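Local coordinates for protein neuraminidase (Influenza A virus, PDB 4GDI) that forms a neuraminidase-like tetramer of bat influenza virus and may remove terminal sialic acid, though its putative active site has diverged, at residues Q189-T201 with C211-L225. Numbering follows the deposited sequence.
Sequences QLNTTGINFEYST and CTGTNLWNDAKRPLL. With CA (calcium ion), chain R; NAG (2-acetamido-2-deoxy-beta-D-glucopyranose), chain G; FUC (alpha-L-fucopyranose), chain B.
F197 lays one face of its ring on the backbone of G213, over the inner strands 208-214 and 224-228, with G213 CA 3.8 Å from the ring centroid in a CH-pi contact. With CG anti to the backbone N (chi1 -157°), the ring turns back to 211-225: CD2 lies 3.6 Å from P223 CG as the two side chains pass in opposite directions, and CZ is 3.6 Å from L225 CB, those side chains crossing at about a right angle. The tips of L190 and L225 meet beyond it, while I195 CD1 passes between P223 CB and the fucose of the glycan on N191. On the far side of the strand pair, L216 CD1 meets Y199 OH and E198 CG.

Backbone hydrogen bonds pair E198 with T214 and T201 with T212, antiparallel and each in both directions; the register slips by one residue between the two pairs, a beta bulge at the chain's corner. N196 OD1 takes the L216 N-H at 2.9 Å on an in-plane lone pair; N196 ND2 donates to E198 OE2 and also hydrogen-bonds S172 OG, while E198 OE1 salt-bridges R146. N215 OD1 accepts from W217 N, an Asx turn, and from N218 N, an Asx motif, fixing the loop from which N218 ND2 reaches G194 O (3.0 Å), above the carbonyl plane. That loop also holds calcium through the backbone O atoms of N215 and D219, with D245, G263 and G265 completing the protein ligands.

The contact thus packs the link between two beta-propeller sheets, from strand 183-189 to strand 200-205, against strands 208-214 and 224-228, with L225 also touching I162 of strand 158-165 and I235 of strand 233-236.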
loop_
_atom_site.group_PDB
_atom_site.type_symbol
_atom_site.label_atom_id
_atom_site.label_comp_id
_atom_site.label_asym_id
_atom_site.label_seq_id
_atom_site.Cartn_x
_atom_site.Cartn_y
_atom_site.Cartn_z
ATOM N N GLN A 189 -28.754 -7.971 -31.753
ATOM C CA GLN A 189 -28.127 -7.053 -32.692
ATOM C C GLN A 189 -29.077 -5.888 -32.900
ATOM O O GLN A 189 -30.236 -6.087 -33.215
ATOM C CB GLN A 189 -27.809 -7.755 -34.016
ATOM C CG GLN A 189 -26.945 -6.942 -34.968
ATOM C CD GLN A 189 -26.260 -7.820 -36.009
ATOM O OE1 GLN A 189 -25.493 -8.733 -35.672
ATOM N NE2 GLN A 189 -26.541 -7.554 -37.281
ATOM N N LEU A 190 -28.599 -4.673 -32.669
ATOM C CA LEU A 190 -29.420 -3.484 -32.855
ATOM C C LEU A 190 -29.594 -3.170 -34.344
ATOM O O LEU A 190 -28.666 -3.348 -35.124
ATOM C CB LEU A 190 -28.753 -2.288 -32.183
ATOM C CG LEU A 190 -28.470 -2.462 -30.698
ATOM C CD1 LEU A 190 -27.752 -1.232 -30.152
ATOM C CD2 LEU A 190 -29.759 -2.724 -29.973
ATOM N N ASN A 191 -30.771 -2.683 -34.728
ATOM C CA ASN A 191 -30.958 -2.147 -36.077
ATOM C C ASN A 191 -30.448 -0.712 -36.149
ATOM O O ASN A 191 -31.125 0.229 -35.732
ATOM C CB ASN A 191 -32.429 -2.230 -36.526
ATOM C CG ASN A 191 -32.649 -1.640 -37.923
ATOM O OD1 ASN A 191 -31.690 -1.255 -38.598
ATOM N ND2 ASN A 191 -33.912 -1.556 -38.350
ATOM N N THR A 192 -29.244 -0.553 -36.679
ATOM C CA THR A 192 -28.590 0.753 -36.761
ATOM C C THR A 192 -28.383 1.194 -38.219
ATOM O O THR A 192 -27.480 1.985 -38.537
ATOM C CB THR A 192 -27.228 0.732 -36.032
ATOM O OG1 THR A 192 -26.411 -0.326 -36.561
ATOM C CG2 THR A 192 -27.435 0.516 -34.526
ATOM N N THR A 193 -29.255 0.704 -39.089
ATOM C CA THR A 193 -29.226 1.068 -40.506
ATOM C C THR A 193 -29.229 2.583 -40.681
ATOM O O THR A 193 -30.096 3.279 -40.164
ATOM C CB THR A 193 -30.430 0.450 -41.252
ATOM O OG1 THR A 193 -30.340 -0.980 -41.194
ATOM C CG2 THR A 193 -30.459 0.887 -42.709
ATOM N N GLY A 194 -28.231 3.098 -41.390
ATOM C CA GLY A 194 -28.157 4.522 -41.665
ATOM C C GLY A 194 -27.344 5.334 -40.673
ATOM O O GLY A 194 -27.154 6.537 -40.858
ATOM N N ILE A 195 -26.853 4.693 -39.616
ATOM C CA ILE A 195 -26.040 5.401 -38.637
ATOM C C ILE A 195 -24.852 4.560 -38.182
ATOM O O ILE A 195 -24.681 3.433 -38.622
ATOM C CB ILE A 195 -26.864 5.832 -37.385
ATOM C CG1 ILE A 195 -27.201 4.622 -36.502
ATOM C CG2 ILE A 195 -28.122 6.573 -37.796
ATOM C CD1 ILE A 195 -27.716 5.008 -35.110
ATOM N N ASN A 196 -24.055 5.139 -37.289
ATOM C CA ASN A 196 -22.921 4.482 -36.651
ATOM C C ASN A 196 -23.037 4.788 -35.155
ATOM O O ASN A 196 -23.428 5.895 -34.791
ATOM C CB ASN A 196 -21.612 5.041 -37.240
ATOM C CG ASN A 196 -20.377 4.570 -36.508
ATOM O OD1 ASN A 196 -19.621 5.373 -35.968
ATOM N ND2 ASN A 196 -20.148 3.274 -36.512
ATOM N N PHE A 197 -22.708 3.820 -34.304
ATOM C CA PHE A 197 -22.950 3.937 -32.856
ATOM C C PHE A 197 -21.785 3.403 -32.015
ATOM O O PHE A 197 -21.891 2.333 -31.400
ATOM C CB PHE A 197 -24.228 3.178 -32.478
ATOM C CG PHE A 197 -24.863 3.654 -31.182
ATOM C CD1 PHE A 197 -24.370 3.238 -29.949
ATOM C CD2 PHE A 197 -25.957 4.526 -31.204
ATOM C CE1 PHE A 197 -24.953 3.686 -28.761
ATOM C CE2 PHE A 197 -26.538 4.977 -30.023
ATOM C CZ PHE A 197 -26.037 4.557 -28.800
ATOM N N GLU A 198 -20.675 4.138 -32.014
ATOM C CA GLU A 198 -19.464 3.755 -31.291
ATOM C C GLU A 198 -19.419 4.404 -29.904
ATOM O O GLU A 198 -20.141 5.365 -29.628
ATOM C CB GLU A 198 -18.210 4.205 -32.058
ATOM C CG GLU A 198 -18.140 3.741 -33.519
ATOM C CD GLU A 198 -17.909 2.254 -33.675
ATOM O OE1 GLU A 198 -17.270 1.628 -32.796
ATOM O OE2 GLU A 198 -18.365 1.704 -34.697
ATOM N N TYR A 199 -18.539 3.882 -29.053
ATOM C CA TYR A 199 -18.197 4.520 -27.788
ATOM C C TYR A 199 -19.398 4.720 -26.856
ATOM O O TYR A 199 -19.492 5.751 -26.178
ATOM C CB TYR A 199 -17.568 5.888 -28.032
ATOM C CG TYR A 199 -16.473 5.947 -29.067
ATOM C CD1 TYR A 199 -15.687 4.843 -29.359
ATOM C CD2 TYR A 199 -16.212 7.138 -29.744
ATOM C CE1 TYR A 199 -14.659 4.927 -30.298
ATOM C CE2 TYR A 199 -15.200 7.229 -30.691
ATOM C CZ TYR A 199 -14.426 6.123 -30.957
ATOM O OH TYR A 199 -13.427 6.220 -31.891
ATOM N N SER A 200 -20.307 3.750 -26.816
ATOM C CA SER A 200 -21.449 3.832 -25.916
ATOM C C SER A 200 -20.988 4.183 -24.518
ATOM O O SER A 200 -20.104 3.525 -23.977
ATOM C CB SER A 200 -22.186 2.487 -25.839
ATOM O OG SER A 200 -22.777 2.161 -27.072
ATOM N N THR A 201 -21.620 5.186 -23.915
ATOM C CA THR A 201 -21.454 5.458 -22.506
ATOM C C THR A 201 -22.852 5.491 -21.890
ATOM O O THR A 201 -23.771 6.132 -22.415
ATOM C CB THR A 201 -20.648 6.760 -22.253
ATOM O OG1 THR A 201 -20.559 7.036 -20.851
ATOM C CG2 THR A 201 -21.298 7.977 -22.951
ATOM N N CYS A 211 -27.954 4.892 -23.027
ATOM C CA CYS A 211 -26.588 5.077 -23.502
ATOM C C CYS A 211 -26.522 6.190 -24.551
ATOM O O CYS A 211 -27.453 6.386 -25.332
ATOM C CB CYS A 211 -26.072 3.803 -24.169
ATOM S SG CYS A 211 -26.147 2.326 -23.194
ATOM N N THR A 212 -25.411 6.903 -24.574
ATOM C CA THR A 212 -25.161 7.860 -25.626
ATOM C C THR A 212 -24.068 7.303 -26.497
ATOM O O THR A 212 -23.076 6.776 -25.990
ATOM C CB THR A 212 -24.694 9.209 -25.110
ATOM O OG1 THR A 212 -25.666 9.738 -24.215
ATOM C CG2 THR A 212 -24.520 10.194 -26.304
ATOM N N GLY A 213 -24.275 7.397 -27.803
ATOM C CA GLY A 213 -23.300 6.955 -28.782
ATOM C C GLY A 213 -22.522 8.092 -29.422
ATOM O O GLY A 213 -22.775 9.276 -29.168
ATOM N N THR A 214 -21.541 7.717 -30.233
ATOM C CA THR A 214 -20.807 8.663 -31.063
ATOM C C THR A 214 -20.895 8.145 -32.489
ATOM O O THR A 214 -20.533 7.002 -32.763
ATOM C CB THR A 214 -19.358 8.771 -30.625
ATOM O OG1 THR A 214 -19.292 9.360 -29.324
ATOM C CG2 THR A 214 -18.530 9.652 -31.623
ATOM N N ASN A 215 -21.439 8.959 -33.386
ATOM C CA ASN A 215 -21.552 8.583 -34.789
ATOM C C ASN A 215 -20.352 9.132 -35.555
ATOM O O ASN A 215 -20.245 10.333 -35.763
ATOM C CB ASN A 215 -22.861 9.114 -35.392
ATOM C CG ASN A 215 -23.114 8.606 -36.806
ATOM O OD1 ASN A 215 -22.182 8.363 -37.572
ATOM N ND2 ASN A 215 -24.381 8.451 -37.155
ATOM N N LEU A 216 -19.455 8.240 -35.967
ATOM C CA LEU A 216 -18.200 8.632 -36.612
ATOM C C LEU A 216 -18.343 8.751 -38.132
ATOM O O LEU A 216 -17.393 9.101 -38.842
ATOM C CB LEU A 216 -17.115 7.595 -36.302
ATOM C CG LEU A 216 -16.684 7.460 -34.844
ATOM C CD1 LEU A 216 -15.561 6.419 -34.722
ATOM C CD2 LEU A 216 -16.235 8.795 -34.281
ATOM N N TRP A 217 -19.540 8.457 -38.617
ATOM C CA TRP A 217 -19.803 8.343 -40.041
ATOM C C TRP A 217 -20.469 9.596 -40.602
ATOM O O TRP A 217 -19.858 10.337 -41.376
ATOM C CB TRP A 217 -20.697 7.131 -40.279
ATOM C CG TRP A 217 -21.186 6.990 -41.666
ATOM C CD1 TRP A 217 -20.680 7.592 -42.782
ATOM C CD2 TRP A 217 -22.289 6.192 -42.103
ATOM N NE1 TRP A 217 -21.394 7.209 -43.888
ATOM C CE2 TRP A 217 -22.392 6.353 -43.499
ATOM C CE3 TRP A 217 -23.205 5.355 -41.448
ATOM C CZ2 TRP A 217 -23.372 5.718 -44.252
ATOM C CZ3 TRP A 217 -24.171 4.717 -42.195
ATOM C CH2 TRP A 217 -24.252 4.903 -43.587
ATOM N N ASN A 218 -21.715 9.831 -40.196
ATOM C CA ASN A 218 -22.544 10.845 -40.831
ATOM C C ASN A 218 -23.433 11.635 -39.875
ATOM O O ASN A 218 -24.552 11.989 -40.242
ATOM C CB ASN A 218 -23.448 10.160 -41.854
ATOM C CG ASN A 218 -24.273 9.051 -41.238
ATOM O OD1 ASN A 218 -24.246 8.848 -40.015
ATOM N ND2 ASN A 218 -25.013 8.324 -42.069
ATOM N N ASP A 219 -22.966 11.913 -38.659
ATOM C CA ASP A 219 -23.785 12.693 -37.727
ATOM C C ASP A 219 -22.955 13.411 -36.702
ATOM O O ASP A 219 -22.022 12.850 -36.126
ATOM C CB ASP A 219 -24.824 11.806 -37.016
ATOM C CG ASP A 219 -25.992 12.601 -36.426
ATOM O OD1 ASP A 219 -26.000 13.853 -36.479
ATOM O OD2 ASP A 219 -26.921 11.958 -35.881
ATOM N N ALA A 220 -23.337 14.661 -36.453
ATOM C CA ALA A 220 -22.712 15.473 -35.431
ATOM C C ALA A 220 -23.640 15.600 -34.220
ATOM O O ALA A 220 -23.259 16.156 -33.196
ATOM C CB ALA A 220 -22.354 16.860 -36.002
ATOM N N LYS A 221 -24.863 15.097 -34.342
ATOM C CA LYS A 221 -25.671 14.865 -33.153
ATOM C C LYS A 221 -25.204 13.522 -32.618
ATOM O O LYS A 221 -24.579 12.744 -33.348
ATOM C CB LYS A 221 -27.167 14.822 -33.480
ATOM C CG LYS A 221 -27.848 16.189 -33.463
ATOM C CD LYS A 221 -29.265 16.098 -34.020
ATOM C CE LYS A 221 -29.956 17.462 -33.995
ATOM N NZ LYS A 221 -31.382 17.361 -34.402
ATOM N N ARG A 222 -25.487 13.249 -31.352
ATOM C CA ARG A 222 -25.161 11.937 -30.785
ATOM C C ARG A 222 -26.427 11.116 -30.740
ATOM O O ARG A 222 -27.415 11.548 -30.162
ATOM C CB ARG A 222 -24.588 12.086 -29.382
ATOM C CG ARG A 222 -23.326 12.913 -29.335
ATOM C CD ARG A 222 -22.785 12.983 -27.925
ATOM N NE ARG A 222 -21.525 13.707 -27.835
ATOM C CZ ARG A 222 -20.345 13.197 -28.183
ATOM N NH1 ARG A 222 -20.273 11.971 -28.672
ATOM N NH2 ARG A 222 -19.236 13.922 -28.050
ATOM N N PRO A 223 -26.415 9.943 -31.385
ATOM C CA PRO A 223 -27.558 9.033 -31.273
ATOM C C PRO A 223 -27.688 8.488 -29.849
ATOM O O PRO A 223 -26.693 8.354 -29.119
ATOM C CB PRO A 223 -27.209 7.905 -32.245
ATOM C CG PRO A 223 -25.715 7.899 -32.287
ATOM C CD PRO A 223 -25.280 9.336 -32.106
ATOM N N LEU A 224 -28.910 8.168 -29.462
ATOM C CA LEU A 224 -29.190 7.689 -28.115
ATOM C C LEU A 224 -29.850 6.338 -28.127
ATOM O O LEU A 224 -30.676 6.034 -28.989
ATOM C CB LEU A 224 -30.109 8.667 -27.392
ATOM C CG LEU A 224 -29.531 10.071 -27.302
ATOM C CD1 LEU A 224 -30.562 11.030 -26.761
ATOM C CD2 LEU A 224 -28.280 10.065 -26.416
ATOM N N LEU A 225 -29.501 5.523 -27.143
ATOM C CA LEU A 225 -30.079 4.198 -27.046
ATOM C C LEU A 225 -30.761 4.062 -25.687
ATOM O O LEU A 225 -30.212 4.469 -24.670
ATOM C CB LEU A 225 -28.988 3.144 -27.220
ATOM C CG LEU A 225 -29.343 1.691 -26.913
ATOM C CD1 LEU A 225 -30.297 1.094 -27.935
ATOM C CD2 LEU A 225 -28.050 0.872 -26.813
HETATM CA CA CA R . -19.745 12.557 -35.737
HETATM C C1 NAG G . -34.028 -0.637 -39.463
HETATM C C2 NAG G . -35.462 -0.940 -39.875
HETATM C C3 NAG G . -36.007 0.009 -40.943
HETATM C C4 NAG G . -35.648 1.461 -40.635
HETATM C C5 NAG G . -34.189 1.586 -40.187
HETATM C C6 NAG G . -33.854 3.022 -39.793
HETATM C C7 NAG G . -36.497 -3.082 -39.632
HETATM C C8 NAG G . -36.585 -4.524 -40.043
HETATM N N2 NAG G . -35.621 -2.322 -40.284
HETATM O O3 NAG G . -37.399 -0.129 -40.852
HETATM O O4 NAG G . -35.897 2.275 -41.763
HETATM O O5 NAG G . -33.970 0.725 -39.086
HETATM O O6 NAG G . -34.763 3.426 -38.790
HETATM O O7 NAG G . -37.209 -2.636 -38.726
HETATM C C1 FUC B . -34.352 4.674 -38.208
HETATM C C2 FUC B . -35.265 4.949 -37.020
HETATM C C3 FUC B . -35.043 3.858 -35.981
HETATM C C4 FUC B . -33.578 3.907 -35.571
HETATM C C5 FUC B . -32.690 3.703 -36.798
HETATM C C6 FUC B . -31.210 3.815 -36.426
HETATM O O2 FUC B . -36.597 4.920 -37.467
HETATM O O3 FUC B . -35.870 4.054 -34.860
HETATM O O4 FUC B . -33.319 5.174 -35.008
HETATM O O5 FUC B . -33.002 4.674 -37.783
HETATM O O HOH W 1 -20.341 8.212 -26.908
HETATM O O HOH W 2 -19.132 14.882 -36.026
#